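ABC-type transport system, sugar-family extracellular solute-binding protein (Peptoclostridium difficile 630, PDB 6HNI) binds tyrosine in the cleft between its two lobes, has adhesive properties and probably delivers the ligand to an ABC transporter. Local coordinates at residues T42-A47 with E267-I272; S133-F138 with G262-E267; K85-A90 with K271-E276; D62-Q67 with S78-D83; I91-A96 with V117-V122. The protein carries 1 engineered substitution. All coordinates share one frame; numbering follows the deposited sequence. Where two conformers were deposited one is given.

Overall arrangement
Contacts 1, 2 and 3 all draw on helix 258-273, which lies against one face of the five-stranded parallel sheet; going along that helix, contact 2 meets strand 132-136, contact 1 meets helix 35-50, and contact 3 meets the start of strand 87-91. Contacts 1 and 2 touch, their centres about 8 Å apart, and with contact 5 they are buried, whereas contacts 3 and 4 are partly buried. Chemistry follows place. Contacts 1 and 3 are apolar, contact 2 adds a buried hydroxyl pair, and contact 4 combines a phenylalanine ring with two carboxylates bridged by water. Contacts 2 and 5, about 13 Å apart between centres, both reach the tyrosine ligand, one at its amino group and the other at its carboxylate.

Contact 1 of 5, residues T42-A47 with E267-I272; sequences TGFVKA and EMAVKI
This is a buried helix-to-helix contact, formed where helix 35-50 and helix 258-273 lie side by side on one face of the five-stranded parallel sheet. The small side chain of Ala-47 lets the backbones come close: the CA atoms of Ala-47 and Glu-267 are 5.9 Å apart, and Ala-47 CB rests 3.8 Å from Glu-267 N. The methylene CG of Glu-267 skirts the same methyl, while its carboxylate runs on beyond the contact. One turn earlier in helix 35-50, Phe-44 has CG swung opposite its own backbone N (chi1 177°), which carries the ring across to the partner helix. There its CE1 and CZ meet the methyl of Ala-269 obliquely, CE1 at 3.8 Å from Ala-269 CB. The ring also stacks on Phe-89 of the sheet, so helix, helix and strand share one aromatic group. To one side, Lys-46 forms a salt bridge with Glu-259 of the partner helix. Cohesion is therefore largely van der Waals, from two alanine methyls, one ring and the Glu-267 methylene.

Contact 2 of 5, residues S133-F138 with G262-E267; sequences SGTSDF and GYKTGE. With TYR (tyrosine), chain B.
Strand 133-136 and helix 262-267 run nearly antiparallel, at 167°, with their axes 7.6 Å apart and Gly-134 nearest Thr-265. The side chain of Thr-135 makes most of the contact. Its OG1 lies 2.7 Å from OG1 of Thr-265, a hydrogen-bonding distance between two hydroxyls. Each has another partner: Thr-265 OG1 bonds Leu-261 O one turn back in its helix, and Thr-135 OG1 bonds Thr-111 OG1 on the adjacent strand. The buried hydroxyls thus link helix to sheet through a chain of polar contacts. The methyl of Thr-135, set opposite its carbonyl carbon by a chi1 of 50°, packs 3.7 Å from Lys-264 CG, where the lysine chain bends away at chi2 (69°). This is helix-on-sheet packing in an alpha/beta lobe of a periplasmic-binding-protein fold, and the strand leads straight to the ligand cleft. Next along the chain, Ser-136 OG accepts from Phe-138 N in an ST turn. Within this turn, Asp-137 turns its carboxylate to the bound tyrosine, whose amino N donates to OD2 at 2.8 Å and more weakly to OD1 at 3.2 Å. Tyr-258 OH also bonds Asp-137 OD2, gripping that oxygen from the first turn of helix 258-273.

Contact 3 of 5, residues K85-A90 with K271-E276; sequences KDLIFA and KILNGE
Leu-87 points its side chain from the start of strand 87-91 at the last turn of helix 258-273, where Ile-272 and Leu-273 receive it at different levels. Leu-273 comes in at the base: its methyl CD2 lies 4.3 Å from Leu-87 CB. Although the CB of Leu-273 is not aimed at the strand, its CD2 branch turns back toward it. Ile-272 meets the far end instead, its branch methyl CG2 4.5 Å from Leu-87 CD1 in the conformer described. The other arm of Ile-272, CG1 and CD1, leads away from Leu-87, and the side chain also packs on Pro-107 and Met-281. In that conformer the other leucine methyl, CD2, approaches Ala-269 CB, tying this patch to the neighbouring helix pair. These separations describe a loose apolar fit at the border of the core. Beyond it the helix closes, with Glu-276 N bonding Lys-271 O at 2.9 Å and Gly-275 N bonding Ile-272 O at the same length. Gly-275 has a phi of 111°, where a side chain would collide with the preceding carbonyl. Together these bonds make a Schellman motif, a classic C-terminal helix cap, here ending a helix that packs on a parallel sheet in an alpha/beta domain.

Contact 4 of 5, residues D62-Q67 with S78-D83; sequences DFQNAQ and SKFASD. With EDO (1,2-ethanediol), chain E.
Asp-62 and Gln-64 meet Phe-80 inside a beta-alpha-beta crossover, in which helix 70-82 links parallel strands 59-65 and 87-91 of one sheet. Van der Waals packing centres on Phe-80, whose ring reaches the first strand obliquely: its CZ is 3.8 Å from Gln-64 CG and 3.5 Å from the backbone O of Asp-62. The carboxylate of Asp-62 stands steeply to that ring, their planes 71° apart. Within the strand, Gln-64 NE2 donates almost straight (176°) to the syn lone pair of Asp-62 OD1, at 2.9 Å, which helps fix the rotation of the acid. Charge is the third theme. Asp-62 OD2 and Asp-83 OD2 are 3.9 Å apart, a like-charge approach probably eased by lysines: Lys-79 forms a salt bridge with Asp-83 OD1 and Lys-85 another with Asp-62 OD2. Water also joins the two acids, donating to both facing oxygens, at 2.6 Å to Asp-62 OD2 and 2.8 Å to Asp-83 OD2.

Contact 5 of 5, residues I91-A96 with V117-V122; sequences ISTPSA and VAAGLV. With TYR (tyrosine), chain B.
The contact lies at the ligand cleft, where the N-terminus of helix 93-102 meets the loop between strands 108-113 and 132-136. Thr-93, in the first turn, faces two ways. Its methyl CG2 packs 3.9 Å from the methyl of Ala-119, in a type I beta turn running from Val-117 to Gly-120. Its hydroxyl OG1 instead donates to OXT of the bound tyrosine at 2.6 Å. A chi1 of -63° produces this division, placing OG1 beside the backbone N and CG2 opposite it. That same N donates to the other carboxylate oxygen, ligand O, at 2.8 Å and nearly straight (176°), so one residue grips both oxygens. One turn further along the helix, Ala-96 is met by both methyls of Leu-121 from the loop: CD1 lies 3.8 Å from Ala-96 CB, and CD2 is 3.6 Å from Ala-96 O. Ala-119 O also accepts from Gln-97 NE2, and Leu-121 O bonds Thr-130. Ser-92 occupies the N-cap position just ahead of Thr-93. The ligand carboxylate thus sits at a helix N-terminus, whose dipole and Thr-93 amide would be expected to stabilise negative charge, while the methyls of Thr-93, Ala-96, Ala-119 and Leu-121 hold helix and loop together.

Contact 1 of 5, residues T42-A47 with E267-I272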
# COMPACT_ATOMS: atom_id res chain seq x y z
N THR A 42 0.47 -13.41 -0.51
CA THR A 42 1.35 -14.49 -0.07
C THR A 42 1.12 -14.82 1.41
O THR A 42 0.93 -16.02 1.79
CB THR A 42 2.81 -14.10 -0.33
OG1 THR A 42 2.99 -14.06 -1.74
CG2 THR A 42 3.80 -15.11 0.26
N GLY A 43 1.12 -13.81 2.26
CA GLY A 43 0.89 -14.02 3.70
C GLY A 43 -0.48 -14.57 4.01
O GLY A 43 -0.60 -15.47 4.89
N PHE A 44 -1.52 -14.07 3.36
CA PHE A 44 -2.88 -14.51 3.62
C PHE A 44 -3.00 -16.00 3.34
O PHE A 44 -3.55 -16.75 4.17
CB PHE A 44 -3.84 -13.73 2.71
CG PHE A 44 -5.29 -14.10 2.78
CD1 PHE A 44 -6.13 -13.42 3.61
CD2 PHE A 44 -5.83 -15.03 1.89
CE1 PHE A 44 -7.48 -13.71 3.66
CE2 PHE A 44 -7.20 -15.32 1.94
CZ PHE A 44 -8.02 -14.65 2.81
N VAL A 45 -2.49 -16.45 2.21
CA VAL A 45 -2.62 -17.87 1.84
C VAL A 45 -1.82 -18.74 2.82
O VAL A 45 -2.27 -19.84 3.22
CB VAL A 45 -2.21 -18.08 0.36
CG1 VAL A 45 -2.14 -19.55 -0.02
CG2 VAL A 45 -3.17 -17.32 -0.56
N LYS A 46 -0.64 -18.28 3.23
CA LYS A 46 0.16 -19.05 4.21
C LYS A 46 -0.58 -19.14 5.54
O LYS A 46 -0.54 -20.24 6.18
CB LYS A 46 1.55 -18.45 4.43
CG LYS A 46 2.50 -18.59 3.27
CD LYS A 46 3.83 -17.90 3.53
CE LYS A 46 4.78 -18.11 2.36
NZ LYS A 46 6.00 -17.29 2.53
N ALA A 47 -1.25 -18.08 6.00
CA ALA A 47 -1.98 -18.15 7.26
C ALA A 47 -3.10 -19.17 7.13
O ALA A 47 -3.34 -19.97 8.05
CB ALA A 47 -2.53 -16.78 7.71
N GLU A 267 -5.41 -14.82 9.34
CA GLU A 267 -5.90 -15.27 10.67
C GLU A 267 -7.29 -14.76 10.93
O GLU A 267 -8.14 -15.47 11.48
CB GLU A 267 -4.98 -14.84 11.78
CG GLU A 267 -3.60 -15.42 11.74
CD GLU A 267 -2.80 -15.10 12.99
OE1 GLU A 267 -2.84 -13.94 13.45
OE2 GLU A 267 -2.11 -16.02 13.52
N MET A 268 -7.63 -13.52 10.50
CA MET A 268 -8.96 -13.01 10.66
C MET A 268 -9.94 -13.74 9.76
O MET A 268 -11.08 -14.03 10.15
CB MET A 268 -8.95 -11.50 10.30
CG MET A 268 -8.10 -10.70 11.25
SD MET A 268 -7.79 -8.97 10.84
CE MET A 268 -9.33 -8.31 11.37
N ALA A 269 -9.49 -14.16 8.58
CA ALA A 269 -10.30 -15.04 7.70
C ALA A 269 -10.68 -16.33 8.37
O ALA A 269 -11.81 -16.81 8.19
CB ALA A 269 -9.61 -15.36 6.38
N VAL A 270 -9.71 -16.94 9.03
CA VAL A 270 -9.96 -18.22 9.73
C VAL A 270 -11.14 -18.01 10.68
O VAL A 270 -12.09 -18.86 10.74
CB VAL A 270 -8.67 -18.64 10.48
CG1 VAL A 270 -8.96 -19.77 11.45
CG2 VAL A 270 -7.62 -19.13 9.49
N LYS A 271 -11.11 -16.93 11.44
CA LYS A 271 -12.19 -16.60 12.37
C LYS A 271 -13.55 -16.47 11.71
O LYS A 271 -14.58 -17.00 12.20
CB LYS A 271 -11.89 -15.39 13.23
CG LYS A 271 -10.63 -15.50 14.06
CD LYS A 271 -10.39 -14.22 14.84
CE LYS A 271 -9.19 -14.34 15.72
NZ LYS A 271 -8.91 -13.03 16.35
N ILE A 272 -13.60 -15.74 10.59
CA ILE A 272 -14.84 -15.57 9.85
C ILE A 272 -15.36 -16.90 9.28
O ILE A 272 -16.55 -17.22 9.43
CB ILE A 272 -14.65 -14.50 8.71
CG1 ILE A 272 -14.23 -13.15 9.32
CG2 ILE A 272 -15.92 -14.40 7.90
CD1 ILE A 272 -15.06 -12.61 10.46

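Contact 2 of 5, residues S133-F138 with G262-E267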
# COMPACT_ATOMS: atom_id res chain seq x y z
N SER A 133 -14.05 -6.02 7.46
CA SER A 133 -12.99 -5.84 8.44
C SER A 133 -11.66 -6.22 7.79
O SER A 133 -11.60 -6.34 6.55
CB SER A 133 -13.23 -6.61 9.73
OG SER A 133 -12.26 -6.16 10.69
N GLY A 134 -10.59 -6.31 8.56
CA GLY A 134 -9.31 -6.71 8.06
C GLY A 134 -8.19 -5.89 8.64
O GLY A 134 -8.17 -5.56 9.79
N THR A 135 -7.25 -5.56 7.75
CA THR A 135 -6.07 -4.82 8.14
C THR A 135 -5.94 -3.52 7.29
O THR A 135 -6.39 -3.47 6.16
CB THR A 135 -4.78 -5.62 7.96
OG1 THR A 135 -4.72 -6.19 6.66
CG2 THR A 135 -4.71 -6.79 8.98
N SER A 136 -5.31 -2.57 7.96
CA SER A 136 -4.96 -1.28 7.34
C SER A 136 -3.46 -1.19 7.32
O SER A 136 -2.76 -1.51 8.26
CB SER A 136 -5.59 -0.18 8.16
OG SER A 136 -4.94 1.10 7.78
N ASP A 137 -2.95 -0.61 6.19
CA ASP A 137 -1.53 -0.32 6.03
C ASP A 137 -1.22 1.12 6.39
O ASP A 137 -0.21 1.67 5.87
CB ASP A 137 -0.98 -0.67 4.64
CG ASP A 137 -1.58 0.17 3.50
OD1 ASP A 137 -2.62 0.79 3.72
OD2 ASP A 137 -0.98 0.06 2.39
N PHE A 138 -2.00 1.75 7.24
CA PHE A 138 -1.65 3.06 7.78
C PHE A 138 -0.24 3.07 8.32
O PHE A 138 0.20 2.18 9.06
CB PHE A 138 -2.60 3.50 8.91
CG PHE A 138 -2.16 4.78 9.53
CD1 PHE A 138 -2.41 5.97 8.88
CD2 PHE A 138 -1.39 4.79 10.67
CE1 PHE A 138 -1.91 7.17 9.40
CE2 PHE A 138 -0.90 5.97 11.20
CZ PHE A 138 -1.16 7.15 10.57
N GLY A 262 -0.70 -9.34 5.58
CA GLY A 262 -1.53 -10.33 4.90
C GLY A 262 -1.78 -11.59 5.74
O GLY A 262 -2.91 -12.08 5.78
N TYR A 263 -0.75 -11.99 6.44
CA TYR A 263 -0.83 -13.20 7.32
C TYR A 263 -1.85 -12.89 8.41
O TYR A 263 -2.73 -13.73 8.70
CB TYR A 263 0.55 -13.47 7.87
CG TYR A 263 0.58 -14.76 8.64
CD1 TYR A 263 0.09 -14.81 9.93
CD2 TYR A 263 1.03 -15.95 8.04
CE1 TYR A 263 0.07 -16.03 10.65
CE2 TYR A 263 1.03 -17.17 8.75
CZ TYR A 263 0.53 -17.17 10.04
OH TYR A 263 0.48 -18.40 10.73
N LYS A 264 -1.79 -11.72 9.05
CA LYS A 264 -2.78 -11.32 10.05
C LYS A 264 -4.19 -11.35 9.47
O LYS A 264 -5.15 -11.82 10.08
CB LYS A 264 -2.44 -9.91 10.63
CG LYS A 264 -3.51 -9.28 11.49
CD LYS A 264 -3.66 -10.03 12.81
CE LYS A 264 -4.69 -9.31 13.70
NZ LYS A 264 -4.81 -10.07 14.98
N THR A 265 -4.35 -10.83 8.24
CA THR A 265 -5.64 -10.85 7.61
C THR A 265 -6.17 -12.33 7.40
O THR A 265 -7.38 -12.57 7.52
CB THR A 265 -5.62 -10.12 6.24
OG1 THR A 265 -4.93 -8.84 6.38
CG2 THR A 265 -7.00 -9.83 5.80
N GLY A 266 -5.25 -13.21 7.05
CA GLY A 266 -5.61 -14.63 6.91
C GLY A 266 -6.05 -15.20 8.25
O GLY A 266 -7.00 -16.01 8.28
N GLU A 267 -5.41 -14.82 9.34
CA GLU A 267 -5.90 -15.27 10.67
C GLU A 267 -7.29 -14.76 10.93
O GLU A 267 -8.14 -15.47 11.48
CB GLU A 267 -4.98 -14.84 11.78
CG GLU A 267 -3.60 -15.42 11.74
CD GLU A 267 -2.80 -15.10 12.99
OE1 GLU A 267 -2.84 -13.94 13.45
OE2 GLU A 267 -2.11 -16.02 13.52
N TYR B . -2.31 1.87 0.68
CA TYR B . -2.79 1.55 -0.67
C TYR B . -4.31 1.53 -0.68
O TYR B . -4.88 1.12 -1.69
CB TYR B . -2.11 0.29 -1.26
CG TYR B . -0.65 0.49 -1.49
CD1 TYR B . -0.20 1.41 -2.48
CD2 TYR B . 0.32 -0.12 -0.75
CE1 TYR B . 1.13 1.66 -2.65
CE2 TYR B . 1.67 0.12 -0.90
CZ TYR B . 2.09 1.04 -1.88
OH TYR B . 3.44 1.30 -2.05
OXT TYR B . -4.93 2.00 0.25

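Contact 3 of 5, residues K85-A90 with K271-E276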
# COMPACT_ATOMS: atom_id res chain seq x y z
N LYS A 85 -19.69 -16.27 -3.20
CA LYS A 85 -18.51 -16.60 -2.44
C LYS A 85 -18.83 -16.56 -0.94
O LYS A 85 -19.68 -15.79 -0.48
CB LYS A 85 -17.39 -15.61 -2.69
CG LYS A 85 -16.82 -15.59 -4.10
CD LYS A 85 -16.32 -16.93 -4.61
CE LYS A 85 -15.65 -16.75 -5.95
NZ LYS A 85 -15.29 -18.03 -6.57
N ASP A 86 -18.15 -17.40 -0.19
CA ASP A 86 -18.27 -17.35 1.27
C ASP A 86 -17.51 -16.21 1.94
O ASP A 86 -17.88 -15.75 3.01
CB ASP A 86 -17.80 -18.70 1.83
CG ASP A 86 -18.67 -19.87 1.37
OD1 ASP A 86 -19.81 -19.87 1.83
OD2 ASP A 86 -18.20 -20.69 0.51
N LEU A 87 -16.47 -15.74 1.25
CA LEU A 87 -15.59 -14.70 1.77
C LEU A 87 -14.90 -14.07 0.57
O LEU A 87 -14.48 -14.74 -0.35
CB LEU A 87 -14.52 -15.31 2.69
CG LEU A 87 -13.36 -14.41 3.14
CD1 LEU A 87 -13.89 -13.36 4.06
CD2 LEU A 87 -12.30 -15.24 3.86
N ILE A 88 -14.76 -12.73 0.66
CA ILE A 88 -13.95 -11.96 -0.32
C ILE A 88 -12.77 -11.31 0.39
O ILE A 88 -12.96 -10.72 1.44
CB ILE A 88 -14.82 -10.89 -0.97
CG1 ILE A 88 -15.89 -11.53 -1.84
CG2 ILE A 88 -13.94 -9.95 -1.85
CD1 ILE A 88 -16.99 -10.59 -2.26
N PHE A 89 -11.59 -11.57 -0.12
CA PHE A 89 -10.37 -10.92 0.38
C PHE A 89 -9.98 -9.86 -0.70
O PHE A 89 -9.70 -10.21 -1.83
CB PHE A 89 -9.27 -11.97 0.52
CG PHE A 89 -7.90 -11.45 0.89
CD1 PHE A 89 -7.72 -10.43 1.83
CD2 PHE A 89 -6.79 -12.02 0.33
CE1 PHE A 89 -6.41 -9.96 2.11
CE2 PHE A 89 -5.51 -11.58 0.63
CZ PHE A 89 -5.36 -10.57 1.55
N ALA A 90 -9.99 -8.62 -0.22
CA ALA A 90 -9.74 -7.44 -1.15
C ALA A 90 -8.43 -6.77 -0.75
O ALA A 90 -8.22 -6.36 0.40
CB ALA A 90 -10.93 -6.47 -1.10
N LYS A 271 -11.11 -16.93 11.44
CA LYS A 271 -12.19 -16.60 12.37
C LYS A 271 -13.55 -16.47 11.71
O LYS A 271 -14.58 -17.00 12.20
CB LYS A 271 -11.89 -15.39 13.23
CG LYS A 271 -10.63 -15.50 14.06
CD LYS A 271 -10.39 -14.22 14.84
CE LYS A 271 -9.19 -14.34 15.72
NZ LYS A 271 -8.91 -13.03 16.35
N ILE A 272 -13.60 -15.74 10.59
CA ILE A 272 -14.84 -15.57 9.85
C ILE A 272 -15.36 -16.90 9.28
O ILE A 272 -16.55 -17.22 9.43
CB ILE A 272 -14.65 -14.50 8.71
CG1 ILE A 272 -14.23 -13.15 9.32
CG2 ILE A 272 -15.92 -14.40 7.90
CD1 ILE A 272 -15.06 -12.61 10.46
N LEU A 273 -14.46 -17.71 8.71
CA LEU A 273 -14.84 -19.02 8.19
C LEU A 273 -15.39 -19.94 9.29
O LEU A 273 -16.28 -20.74 9.03
CB LEU A 273 -13.67 -19.66 7.44
CG LEU A 273 -13.22 -18.92 6.16
CD1 LEU A 273 -11.97 -19.56 5.62
CD2 LEU A 273 -14.33 -18.90 5.12
N ASN A 274 -14.90 -19.75 10.51
CA ASN A 274 -15.34 -20.51 11.69
C ASN A 274 -16.55 -19.88 12.41
O ASN A 274 -16.99 -20.40 13.42
CB ASN A 274 -14.16 -20.67 12.67
CG ASN A 274 -13.13 -21.68 12.19
OD1 ASN A 274 -13.44 -22.62 11.44
ND2 ASN A 274 -11.90 -21.54 12.68
N GLY A 275 -17.12 -18.80 11.85
CA GLY A 275 -18.39 -18.27 12.38
C GLY A 275 -18.36 -16.92 13.10
O GLY A 275 -19.41 -16.45 13.56
N GLU A 276 -17.20 -16.28 13.24
CA GLU A 276 -17.16 -15.01 13.98
C GLU A 276 -17.75 -13.90 13.13
O GLU A 276 -17.75 -13.99 11.91
CB GLU A 276 -15.74 -14.71 14.43
CG GLU A 276 -15.24 -15.79 15.40
CD GLU A 276 -14.01 -15.41 16.19
OE1 GLU A 276 -13.70 -14.19 16.30
OE2 GLU A 276 -13.37 -16.36 16.72

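Contact 4 of 5, residues D62-Q67 with S78-D83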
# COMPACT_ATOMS: atom_id res chain seq x y z
N ASP A 62 -10.31 -18.40 -5.64
CA ASP A 62 -10.48 -17.83 -6.99
C ASP A 62 -9.76 -16.47 -6.95
O ASP A 62 -10.30 -15.46 -6.44
CB ASP A 62 -11.98 -17.67 -7.22
CG ASP A 62 -12.36 -17.10 -8.57
OD1 ASP A 62 -11.46 -16.75 -9.37
OD2 ASP A 62 -13.61 -17.01 -8.82
N PHE A 63 -8.53 -16.46 -7.43
CA PHE A 63 -7.71 -15.24 -7.49
C PHE A 63 -7.96 -14.46 -8.78
O PHE A 63 -7.90 -15.03 -9.90
CB PHE A 63 -6.23 -15.60 -7.41
CG PHE A 63 -5.33 -14.40 -7.59
CD1 PHE A 63 -5.18 -13.48 -6.55
CD2 PHE A 63 -4.69 -14.17 -8.77
CE1 PHE A 63 -4.41 -12.34 -6.69
CE2 PHE A 63 -3.90 -13.01 -8.96
CZ PHE A 63 -3.75 -12.11 -7.90
N GLN A 64 -8.21 -13.17 -8.62
CA GLN A 64 -8.48 -12.26 -9.76
C GLN A 64 -7.69 -10.97 -9.60
O GLN A 64 -7.77 -10.29 -8.58
CB GLN A 64 -9.96 -11.92 -9.87
CG GLN A 64 -10.88 -13.12 -10.09
CD GLN A 64 -10.79 -13.69 -11.48
OE1 GLN A 64 -10.59 -12.95 -12.43
NE2 GLN A 64 -11.06 -15.00 -11.63
N ASN A 65 -6.92 -10.66 -10.63
CA ASN A 65 -6.09 -9.45 -10.72
C ASN A 65 -6.75 -8.51 -11.74
O ASN A 65 -7.03 -8.90 -12.86
CB ASN A 65 -4.70 -9.87 -11.15
CG ASN A 65 -3.69 -8.72 -11.24
OD1 ASN A 65 -4.02 -7.54 -11.16
ND2 ASN A 65 -2.44 -9.08 -11.44
N ALA A 66 -7.00 -7.28 -11.31
CA ALA A 66 -7.61 -6.25 -12.19
C ALA A 66 -6.63 -5.62 -13.17
O ALA A 66 -7.05 -4.82 -13.99
CB ALA A 66 -8.26 -5.18 -11.38
N GLN A 67 -5.35 -5.91 -13.01
CA GLN A 67 -4.29 -5.30 -13.83
C GLN A 67 -4.37 -3.78 -13.89
O GLN A 67 -4.14 -3.15 -14.96
CB GLN A 67 -4.29 -5.93 -15.22
CG GLN A 67 -3.94 -7.41 -15.23
CD GLN A 67 -3.92 -7.98 -16.63
OE1 GLN A 67 -4.93 -8.46 -17.12
NE2 GLN A 67 -2.79 -7.88 -17.30
N SER A 78 -18.42 -7.80 -8.76
CA SER A 78 -19.74 -8.20 -9.21
C SER A 78 -19.86 -9.74 -9.38
O SER A 78 -20.85 -10.33 -8.95
CB SER A 78 -20.07 -7.52 -10.55
OG SER A 78 -21.31 -7.96 -11.06
N LYS A 79 -18.86 -10.33 -10.04
CA LYS A 79 -18.88 -11.75 -10.30
C LYS A 79 -18.69 -12.52 -8.98
O LYS A 79 -19.35 -13.56 -8.77
CB LYS A 79 -17.79 -12.10 -11.31
CG LYS A 79 -17.72 -13.56 -11.71
CD LYS A 79 -19.05 -14.03 -12.28
CE LYS A 79 -18.94 -15.30 -13.14
NZ LYS A 79 -18.22 -16.40 -12.46
N PHE A 80 -17.84 -12.09 -8.08
CA PHE A 80 -17.75 -12.73 -6.77
C PHE A 80 -19.05 -12.68 -6.03
O PHE A 80 -19.44 -13.72 -5.36
CB PHE A 80 -16.69 -12.07 -5.88
CG PHE A 80 -15.26 -12.35 -6.22
CD1 PHE A 80 -14.86 -13.34 -7.11
CD2 PHE A 80 -14.27 -11.64 -5.57
CE1 PHE A 80 -13.53 -13.60 -7.36
CE2 PHE A 80 -12.93 -11.88 -5.82
CZ PHE A 80 -12.54 -12.82 -6.73
N ALA A 81 -19.82 -11.61 -6.08
CA ALA A 81 -21.09 -11.49 -5.42
C ALA A 81 -22.12 -12.44 -6.07
O ALA A 81 -22.82 -13.21 -5.37
CB ALA A 81 -21.58 -10.05 -5.40
N SER A 82 -22.19 -12.46 -7.39
CA SER A 82 -23.15 -13.35 -8.06
C SER A 82 -22.74 -14.85 -7.96
O SER A 82 -23.60 -15.75 -7.99
CB SER A 82 -23.42 -12.86 -9.48
OG SER A 82 -22.26 -12.92 -10.27
N ASP A 83 -21.45 -15.12 -7.80
CA ASP A 83 -20.93 -16.45 -7.51
C ASP A 83 -21.30 -16.90 -6.10
O ASP A 83 -21.16 -18.08 -5.79
CB ASP A 83 -19.39 -16.53 -7.52
CG ASP A 83 -18.75 -16.52 -8.91
OD1 ASP A 83 -19.48 -16.70 -9.93
OD2 ASP A 83 -17.47 -16.35 -8.96
C1 EDO E . 0.15 -6.46 -13.76
O1 EDO E . -0.62 -6.89 -12.59
C2 EDO E . -0.43 -5.22 -14.46
O2 EDO E . -0.81 -5.44 -15.82
O HOH W 1 -15.11 -15.22 -10.07

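Contact 5 of 5, residues I91-A96 with V117-V122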
# COMPACT_ATOMS: atom_id res chain seq x y z
N ILE A 91 -7.57 -6.59 -1.78
CA ILE A 91 -6.24 -6.10 -1.58
C ILE A 91 -6.17 -4.76 -2.32
O ILE A 91 -6.17 -4.75 -3.54
CB ILE A 91 -5.18 -7.08 -2.14
CG1 ILE A 91 -5.31 -8.48 -1.47
CG2 ILE A 91 -3.78 -6.53 -2.01
CD1 ILE A 91 -4.46 -9.48 -2.20
N SER A 92 -6.03 -3.72 -1.48
CA SER A 92 -6.01 -2.26 -1.86
C SER A 92 -7.35 -1.61 -1.67
O SER A 92 -8.42 -2.22 -1.76
CB SER A 92 -5.51 -2.00 -3.29
OG SER A 92 -6.55 -2.16 -4.23
N THR A 93 -7.30 -0.25 -1.57
CA THR A 93 -8.49 0.55 -1.43
C THR A 93 -9.45 0.39 -2.62
O THR A 93 -10.63 0.19 -2.43
CB THR A 93 -8.18 2.00 -1.06
OG1 THR A 93 -7.55 2.06 0.20
CG2 THR A 93 -9.42 2.86 -1.04
N PRO A 94 -8.96 0.62 -3.86
CA PRO A 94 -9.87 0.43 -4.99
C PRO A 94 -10.56 -0.95 -5.07
O PRO A 94 -11.78 -1.03 -5.35
CB PRO A 94 -9.00 0.75 -6.22
CG PRO A 94 -7.89 1.58 -5.68
CD PRO A 94 -7.62 1.00 -4.31
N SER A 95 -9.79 -2.01 -4.79
CA SER A 95 -10.40 -3.33 -4.85
C SER A 95 -11.45 -3.55 -3.74
O SER A 95 -12.50 -4.12 -3.99
CB SER A 95 -9.29 -4.37 -4.75
OG SER A 95 -8.33 -4.28 -5.81
N ALA A 96 -11.14 -3.02 -2.55
CA ALA A 96 -12.06 -3.08 -1.42
C ALA A 96 -13.33 -2.29 -1.62
O ALA A 96 -14.42 -2.70 -1.28
CB ALA A 96 -11.35 -2.67 -0.15
N VAL A 117 -11.95 4.08 7.08
CA VAL A 117 -13.06 4.99 7.35
C VAL A 117 -13.24 6.03 6.21
O VAL A 117 -14.30 6.24 5.69
CB VAL A 117 -12.88 5.70 8.71
CG1 VAL A 117 -13.93 6.77 8.90
CG2 VAL A 117 -12.93 4.68 9.84
N ALA A 118 -12.13 6.59 5.79
CA ALA A 118 -12.22 7.59 4.71
C ALA A 118 -12.67 7.00 3.38
O ALA A 118 -13.27 7.67 2.53
CB ALA A 118 -10.88 8.34 4.52
N ALA A 119 -12.36 5.71 3.20
CA ALA A 119 -12.79 4.97 2.03
C ALA A 119 -14.24 4.52 2.10
O ALA A 119 -14.75 3.96 1.13
CB ALA A 119 -11.89 3.77 1.80
N GLY A 120 -14.92 4.77 3.22
CA GLY A 120 -16.34 4.44 3.36
C GLY A 120 -16.63 2.98 3.68
O GLY A 120 -17.76 2.56 3.55
N LEU A 121 -15.61 2.23 4.07
CA LEU A 121 -15.75 0.75 4.27
C LEU A 121 -16.25 0.35 5.63
O LEU A 121 -16.85 -0.73 5.74
CB LEU A 121 -14.41 0.14 4.02
CG LEU A 121 -13.82 0.30 2.59
CD1 LEU A 121 -12.37 -0.11 2.53
CD2 LEU A 121 -14.64 -0.45 1.55
N VAL A 122 -15.90 1.09 6.66
CA VAL A 122 -16.22 0.77 8.05
C VAL A 122 -16.66 2.05 8.72
O VAL A 122 -16.20 3.16 8.31
CB VAL A 122 -15.01 0.16 8.78
CG1 VAL A 122 -14.52 -1.09 8.05
CG2 VAL A 122 -13.86 1.11 8.99
N TYR B . -2.31 1.87 0.68
CA TYR B . -2.79 1.55 -0.67
C TYR B . -4.31 1.53 -0.68
O TYR B . -4.88 1.12 -1.69
CB TYR B . -2.11 0.29 -1.26
CG TYR B . -0.65 0.49 -1.49
CD1 TYR B . -0.20 1.41 -2.48
CD2 TYR B . 0.32 -0.12 -0.75
CE1 TYR B . 1.13 1.66 -2.65
CE2 TYR B . 1.67 0.12 -0.90
CZ TYR B . 2.09 1.04 -1.88
OH TYR B . 3.44 1.30 -2.05
OXT TYR B . -4.93 2.00 0.25